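Adenosine kinase, putative (Trypanosoma brucei, PDB 3OTX) probably catalyses the ATP-dependent phosphorylation of adenosine to AMP, a step of purine salvage, using magnesium. Local coordinates at residues A[125-128]-A[133-136]; A[195-200]-A[225-230]. The protein carries 1 engineered substitution. All coordinates share one frame; numbering follows the deposited sequence. Where two conformers were deposited one is given.

Contact 1 (125-128 with 133-136) and contact 2 (195-200 with 225-230) belong to the two sheets of a PfkB-type kinase. The first is a hairpin in the smaller five-stranded sheet. The second lies at the C-terminal end of strand 193-197, an inner strand of the large mixed sheet, beside helix 225-235. Their centres are 18 Å apart, and their nearest atoms about 7 Å, so they do not touch. The bound bis(adenosine)-5'-pentaphosphate relates them. Contact 1 touches it directly. In contact 2 the side chain of Glu227 is about 5 Å from the bound bis(adenosine)-5'-pentaphosphate. A sodium ion lies about 6 Å from the Leu136 side chain and about 5 Å from that of Asn197.

Contact 1 of 2, residues A[125-128]-A[133-136]; sequences CAVC and ERTL. With AP5 (bis(adenosine)-5'-pentaphosphate), chain C.
The guanidinium of Arg134 lies beside Val127, whose CG1 approaches NH1 obliquely at 3.7 Å. One face of the group is touched near its rim by Leu136 CD2, which sits 4.2 Å above the plane. In plane at the edge is AP5 O1D, a phosphate oxygen. Arg134 NH2 donates to this O1D across 3.1 Å, and the N-H...O angle of 172° makes the bond nearly straight. AP5 O3D is also close but comes in obliquely. NH1 is hydrogen-bonded to the carbonyl of Met296, so in this conformer, one of two deposited, both terminal nitrogens are held, which would restrict the group's rotation. Bends at chi2 and chi3 turn the guanidinium toward the phosphates in this conformer.

Val127 and Leu136 lie side by side and point the same way, with Val127 CG1 3.7 Å from Leu136 CD2. Further along, Cys125 SG meets Leu136 CB at 3.8 Å and also reaches C8B of the adenine. With SG anti to the backbone N (chi1 -174°), the sulfur lies next to the ligand. Leu136 CD1 meets the ligand ribose at O4J.

The two segments form part of the beta hairpin 122-130/133-141. In the PfkB family this small sheet acts as a lid over the substrate. Val127 and Leu136 are a non-hydrogen-bonded antiparallel pair. Cys128 and Thr135 are the hydrogen-bonded pair, with Cys128 N to Thr135 O and Thr135 N to Cys128 O both 2.8 Å.

The side chains of Cys128 and Thr135 face away from the ligand, toward helix 26-31. A water donates to Cys128 O at 2.8 Å and meets Thr135 OG1 at 2.7 Å. OG1 is also hydrogen-bonded to Gly37 N, and strand 17-23 pairs with the other edge of 125-128.

Contact 2 of 2, residues A[195-200]-A[225-230]; sequences MINLSA and RHEAKE
Glu227 reaches from the first turn of helix 225-235 to the loop that follows strand 193-197. Its CB faces Leu198, with the two CB atoms 4.1 Å apart. CG is anti to the carbonyl carbon (chi1 -70°) and passes Ala200, 4.1 Å from its N. The chain is extended beyond CG, which carries the carboxylate over the Ser199 backbone. CD lies 3.8 Å from Ser199 C. OE1 packs on Leu198 CB at 3.9 Å and has a hydrogen-bond partner next to the segments. OE2 comes within 3.0 Å of Ser199 O; both are acceptors, so this is no hydrogen bond.

In the Asn197 conformer described, one of two, a water lies 2.7 Å from Glu227 OE2 and 2.6 Å from Asn197 OD1. The bridge is tentative, since more acceptors surround the water than it has protons. In that conformer the amide and carboxylate planes are 66° apart, and Asn197 ND2 bonds weakly to Val222 O.

The loop turns sharply at Ser199. Ala200 N bonds to Leu198 O at 2.8 Å, and the Ser199 phi of 69° makes this a classic gamma turn. Ser199 OG is hydrogen-bonded to Phe171 N, beside the adenosine site.

Asn224 OD1 accepts from Glu227 N. Asn224 and Glu227 are the ends of the Asn-X-X-Glu motif of ribokinase-like enzymes, which is linked to magnesium and phosphate binding in relatives.

Contact 1 of 2, residues A[125-128]-A[133-136]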
loop_
_atom_site.group_PDB
_atom_site.type_symbol
_atom_site.label_atom_id
_atom_site.label_comp_id
_atom_site.label_asym_id
_atom_site.label_seq_id
_atom_site.Cartn_x
_atom_site.Cartn_y
_atom_site.Cartn_z
ATOM N N CYS A 125 8.746 3.624 10.614
ATOM C CA CYS A 125 8.318 2.236 10.736
ATOM C C CYS A 125 9.561 1.442 11.046
ATOM O O CYS A 125 10.534 1.485 10.284
ATOM C CB CYS A 125 7.666 1.740 9.439
ATOM S SG CYS A 125 6.977 0.041 9.671
ATOM N N ALA A 126 9.545 0.726 12.165
ATOM C CA ALA A 126 10.652 -0.201 12.475
ATOM C C ALA A 126 10.470 -1.434 11.585
ATOM O O ALA A 126 9.416 -2.051 11.573
ATOM C CB ALA A 126 10.668 -0.574 13.946
ATOM N N VAL A 127 11.493 -1.776 10.803
ATOM C CA VAL A 127 11.422 -2.928 9.909
ATOM C C VAL A 127 12.420 -3.937 10.465
ATOM O O VAL A 127 13.640 -3.760 10.340
ATOM C CB VAL A 127 11.754 -2.531 8.468
ATOM C CG1 VAL A 127 11.707 -3.750 7.552
ATOM C CG2 VAL A 127 10.743 -1.484 7.956
ATOM N N CYS A 128 11.903 -4.936 11.176
ATOM C CA CYS A 128 12.745 -5.884 11.910
ATOM C C CYS A 128 12.879 -7.158 11.069
ATOM O O CYS A 128 11.889 -7.848 10.825
ATOM C CB CYS A 128 12.152 -6.185 13.292
ATOM S SG CYS A 128 11.652 -4.723 14.207
ATOM N N GLU A 133 11.947 -13.136 6.758
ATOM C CA GLU A 133 10.746 -12.417 7.207
ATOM C C GLU A 133 11.035 -11.041 7.803
ATOM O O GLU A 133 12.096 -10.805 8.383
ATOM C CB GLU A 133 9.946 -13.272 8.191
ATOM C CG GLU A 133 9.449 -14.571 7.578
ATOM C CD GLU A 133 8.779 -15.470 8.585
ATOM O OE1 GLU A 133 7.647 -15.148 9.010
ATOM O OE2 GLU A 133 9.384 -16.505 8.948
ATOM N N ARG A 134 10.057 -10.158 7.647
ATOM C CA ARG A 134 10.127 -8.786 8.133
ATOM C C ARG A 134 8.926 -8.542 9.050
ATOM O O ARG A 134 7.790 -8.862 8.682
ATOM C CB ARG A 134 10.113 -7.812 6.947
ATOM C CG ARG A 134 11.343 -7.907 6.020
ATOM C CD ARG A 134 10.977 -7.743 4.537
ATOM N NE ARG A 134 9.747 -6.981 4.334
ATOM C CZ ARG A 134 9.694 -5.664 4.166
ATOM N NH1 ARG A 134 10.808 -4.935 4.164
ATOM N NH2 ARG A 134 8.527 -5.080 3.994
ATOM N N THR A 135 9.174 -7.980 10.228
ATOM C CA THR A 135 8.131 -7.672 11.206
ATOM C C THR A 135 8.122 -6.144 11.374
ATOM O O THR A 135 9.177 -5.550 11.658
ATOM C CB THR A 135 8.440 -8.353 12.524
ATOM O OG1 THR A 135 8.602 -9.764 12.302
ATOM C CG2 THR A 135 7.332 -8.115 13.551
ATOM N N LEU A 136 6.963 -5.531 11.135
ATOM C CA LEU A 136 6.886 -4.071 10.970
ATOM C C LEU A 136 6.140 -3.451 12.132
ATOM O O LEU A 136 5.075 -3.927 12.516
ATOM C CB LEU A 136 6.210 -3.678 9.647
ATOM C CG LEU A 136 6.588 -4.496 8.414
ATOM C CD1 LEU A 136 5.723 -4.089 7.198
ATOM C CD2 LEU A 136 8.085 -4.307 8.148
HETATM P PA AP5 C . 3.165 -11.503 -2.038
HETATM O O1A AP5 C . 4.120 -12.299 -1.154
HETATM O O2A AP5 C . 1.811 -12.155 -2.230
HETATM O O3A AP5 C . 2.879 -10.016 -1.491
HETATM P PB AP5 C . 2.707 -9.567 0.050
HETATM O O1B AP5 C . 2.388 -10.716 0.955
HETATM O O2B AP5 C . 1.769 -8.409 0.048
HETATM O O3B AP5 C . 4.197 -9.074 0.318
HETATM P PG AP5 C . 5.044 -8.827 1.643
HETATM O O1G AP5 C . 6.486 -8.967 1.265
HETATM O O2G AP5 C . 4.754 -9.792 2.772
HETATM O O3G AP5 C . 4.707 -7.333 1.896
HETATM P PD AP5 C . 5.185 -6.335 3.075
HETATM O O1D AP5 C . 6.111 -6.978 4.091
HETATM O O2D AP5 C . 3.924 -5.680 3.564
HETATM O O3D AP5 C . 6.103 -5.311 2.238
HETATM P PE AP5 C . 5.586 -4.001 1.450
HETATM O O1E AP5 C . 4.279 -4.303 0.773
HETATM O O2E AP5 C . 6.726 -3.460 0.590
HETATM O O5F AP5 C . 3.928 -11.201 -3.415
HETATM C C5F AP5 C . 3.361 -10.323 -4.388
HETATM C C4F AP5 C . 3.945 -10.650 -5.740
HETATM O O4F AP5 C . 5.378 -10.609 -5.678
HETATM C C3F AP5 C . 3.662 -12.067 -6.232
HETATM O O3F AP5 C . 2.431 -12.098 -6.911
HETATM C C2F AP5 C . 4.858 -12.385 -7.082
HETATM O O2F AP5 C . 4.704 -11.811 -8.356
HETATM C C1F AP5 C . 5.985 -11.630 -6.370
HETATM N N9A AP5 C . 6.724 -12.461 -5.377
HETATM C C8A AP5 C . 6.666 -12.351 -3.984
HETATM N N7A AP5 C . 7.511 -13.282 -3.461
HETATM C C5A AP5 C . 8.102 -13.954 -4.477
HETATM C C6A AP5 C . 9.052 -14.949 -4.533
HETATM N N6A AP5 C . 9.672 -15.395 -3.437
HETATM N N1A AP5 C . 9.458 -15.410 -5.761
HETATM C C2A AP5 C . 8.960 -14.887 -6.944
HETATM N N3A AP5 C . 8.019 -13.883 -6.875
HETATM C C4A AP5 C . 7.617 -13.412 -5.678
HETATM O O5J AP5 C . 5.268 -2.945 2.643
HETATM C C5J AP5 C . 6.313 -2.516 3.499
HETATM C C4J AP5 C . 5.952 -1.086 3.864
HETATM O O4J AP5 C . 4.832 -1.060 4.765
HETATM C C3J AP5 C . 7.045 -0.356 4.651
HETATM O O3J AP5 C . 7.682 0.559 3.759
HETATM C C2J AP5 C . 6.302 0.335 5.806
HETATM O O2J AP5 C . 6.655 1.703 5.975
HETATM C C1J AP5 C . 4.862 0.203 5.377
HETATM N N9B AP5 C . 3.905 0.274 6.491
HETATM C C8B AP5 C . 3.893 -0.561 7.575
HETATM N N7B AP5 C . 2.891 -0.137 8.389
HETATM C C5B AP5 C . 2.281 0.949 7.818
HETATM C C6B AP5 C . 1.207 1.757 8.212
HETATM N N6B AP5 C . 0.573 1.636 9.390
HETATM N N1B AP5 C . 0.899 2.795 7.376
HETATM C C2B AP5 C . 1.495 3.014 6.155
HETATM N N3B AP5 C . 2.581 2.246 5.789
HETATM C C4B AP5 C . 2.928 1.208 6.608
HETATM O O HOH W 1 11.092 -10.403 11.542
#

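Contact 2 of 2, residues A[195-200]-A[225-230]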
loop_
_atom_site.group_PDB
_atom_site.type_symbol
_atom_site.label_atom_id
_atom_site.label_comp_id
_atom_site.label_asym_id
_atom_site.label_seq_id
_atom_site.Cartn_x
_atom_site.Cartn_y
_atom_site.Cartn_z
ATOM N N MET A 195 -9.723 2.233 -5.466
ATOM C CA MET A 195 -9.048 0.979 -5.166
ATOM C C MET A 195 -8.471 1.034 -3.767
ATOM O O MET A 195 -7.929 2.059 -3.361
ATOM C CB MET A 195 -7.904 0.741 -6.148
ATOM C CG MET A 195 -8.241 1.025 -7.591
ATOM S SD MET A 195 -6.760 0.868 -8.577
ATOM C CE MET A 195 -6.162 -0.690 -7.950
ATOM N N ILE A 196 -8.571 -0.075 -3.051
ATOM C CA ILE A 196 -7.939 -0.190 -1.735
ATOM C C ILE A 196 -7.135 -1.466 -1.650
ATOM O O ILE A 196 -7.449 -2.458 -2.345
ATOM C CB ILE A 196 -8.955 -0.198 -0.581
ATOM C CG1 ILE A 196 -10.013 -1.294 -0.749
ATOM C CG2 ILE A 196 -9.594 1.127 -0.431
ATOM C CD1 ILE A 196 -11.061 -1.257 0.325
ATOM N N ASN A 197 -6.097 -1.458 -0.824
ATOM C CA ASN A 197 -5.417 -2.679 -0.429
ATOM C C ASN A 197 -5.845 -2.986 0.996
ATOM O O ASN A 197 -6.022 -2.074 1.768
ATOM C CB ASN A 197 -3.899 -2.462 -0.534
ATOM C CG ASN A 197 -3.083 -3.631 0.007
ATOM O OD1 ASN A 197 -2.305 -3.458 0.925
ATOM N ND2 ASN A 197 -3.269 -4.808 -0.556
ATOM N N LEU A 198 -5.959 -4.258 1.347
ATOM C CA LEU A 198 -6.323 -4.615 2.714
ATOM C C LEU A 198 -5.223 -4.376 3.750
ATOM O O LEU A 198 -5.517 -4.297 4.945
ATOM C CB LEU A 198 -6.830 -6.060 2.754
ATOM C CG LEU A 198 -8.113 -6.320 1.951
ATOM C CD1 LEU A 198 -8.616 -7.737 2.240
ATOM C CD2 LEU A 198 -9.192 -5.266 2.315
ATOM N N SER A 199 -3.968 -4.288 3.283
ATOM C CA SER A 199 -2.767 -3.867 4.083
ATOM C C SER A 199 -2.275 -4.795 5.174
ATOM O O SER A 199 -1.070 -5.068 5.250
ATOM C CB SER A 199 -2.944 -2.471 4.691
ATOM O OG SER A 199 -3.051 -1.458 3.693
ATOM N N ALA A 200 -3.156 -5.228 6.063
ATOM C CA ALA A 200 -2.730 -6.073 7.177
ATOM C C ALA A 200 -3.900 -6.757 7.810
ATOM O O ALA A 200 -4.984 -6.178 7.901
ATOM C CB ALA A 200 -1.980 -5.215 8.243
ATOM N N ARG A 225 -2.572 -13.406 0.248
ATOM C CA ARG A 225 -3.255 -14.642 0.651
ATOM C C ARG A 225 -3.733 -14.550 2.114
ATOM O O ARG A 225 -4.870 -14.921 2.458
ATOM C CB ARG A 225 -2.278 -15.815 0.500
ATOM C CG ARG A 225 -2.954 -17.171 0.613
ATOM C CD ARG A 225 -1.956 -18.272 0.971
ATOM N NE ARG A 225 -1.155 -18.788 -0.154
ATOM C CZ ARG A 225 0.046 -18.338 -0.513
ATOM N NH1 ARG A 225 0.594 -17.305 0.128
ATOM N NH2 ARG A 225 0.708 -18.925 -1.527
ATOM N N HIS A 226 -2.864 -14.036 2.971
ATOM C CA HIS A 226 -3.155 -13.974 4.386
ATOM C C HIS A 226 -4.316 -13.024 4.701
ATOM O O HIS A 226 -5.220 -13.373 5.475
ATOM C CB HIS A 226 -1.895 -13.564 5.125
ATOM C CG HIS A 226 -1.967 -13.755 6.600
ATOM N ND1 HIS A 226 -0.849 -14.012 7.361
ATOM C CD2 HIS A 226 -3.015 -13.739 7.463
ATOM C CE1 HIS A 226 -1.200 -14.138 8.629
ATOM N NE2 HIS A 226 -2.509 -13.987 8.718
ATOM N N GLU A 227 -4.275 -11.837 4.096
ATOM C CA GLU A 227 -5.306 -10.830 4.266
ATOM C C GLU A 227 -6.615 -11.346 3.697
ATOM O O GLU A 227 -7.669 -11.056 4.258
ATOM C CB GLU A 227 -4.885 -9.556 3.557
ATOM C CG GLU A 227 -3.720 -8.836 4.246
ATOM C CD GLU A 227 -2.941 -7.960 3.272
ATOM O OE1 GLU A 227 -3.406 -7.725 2.122
ATOM O OE2 GLU A 227 -1.838 -7.508 3.635
ATOM N N ALA A 228 -6.566 -12.097 2.600
ATOM C CA ALA A 228 -7.796 -12.662 2.048
ATOM C C ALA A 228 -8.447 -13.622 3.047
ATOM O O ALA A 228 -9.676 -13.588 3.262
ATOM C CB ALA A 228 -7.536 -13.370 0.679
ATOM N N LYS A 229 -7.635 -14.477 3.675
ATOM C CA LYS A 229 -8.180 -15.368 4.702
ATOM C C LYS A 229 -8.722 -14.584 5.904
ATOM O O LYS A 229 -9.733 -14.989 6.489
ATOM C CB LYS A 229 -7.150 -16.398 5.152
ATOM C CG LYS A 229 -6.711 -17.306 4.030
ATOM C CD LYS A 229 -5.607 -18.260 4.501
ATOM C CE LYS A 229 -5.263 -19.243 3.412
ATOM N NZ LYS A 229 -4.034 -19.993 3.688
ATOM N N GLU A 230 -8.059 -13.488 6.261
ATOM C CA GLU A 230 -8.529 -12.676 7.388
ATOM C C GLU A 230 -9.850 -11.996 7.040
ATOM O O GLU A 230 -10.718 -11.866 7.904
ATOM C CB GLU A 230 -7.484 -11.666 7.836
ATOM C CG GLU A 230 -7.719 -11.125 9.240
ATOM C CD GLU A 230 -7.507 -12.186 10.305
ATOM O OE1 GLU A 230 -6.390 -12.760 10.370
ATOM O OE2 GLU A 230 -8.456 -12.437 11.068
HETATM O O HOH W 2 -1.204 -5.700 1.786
#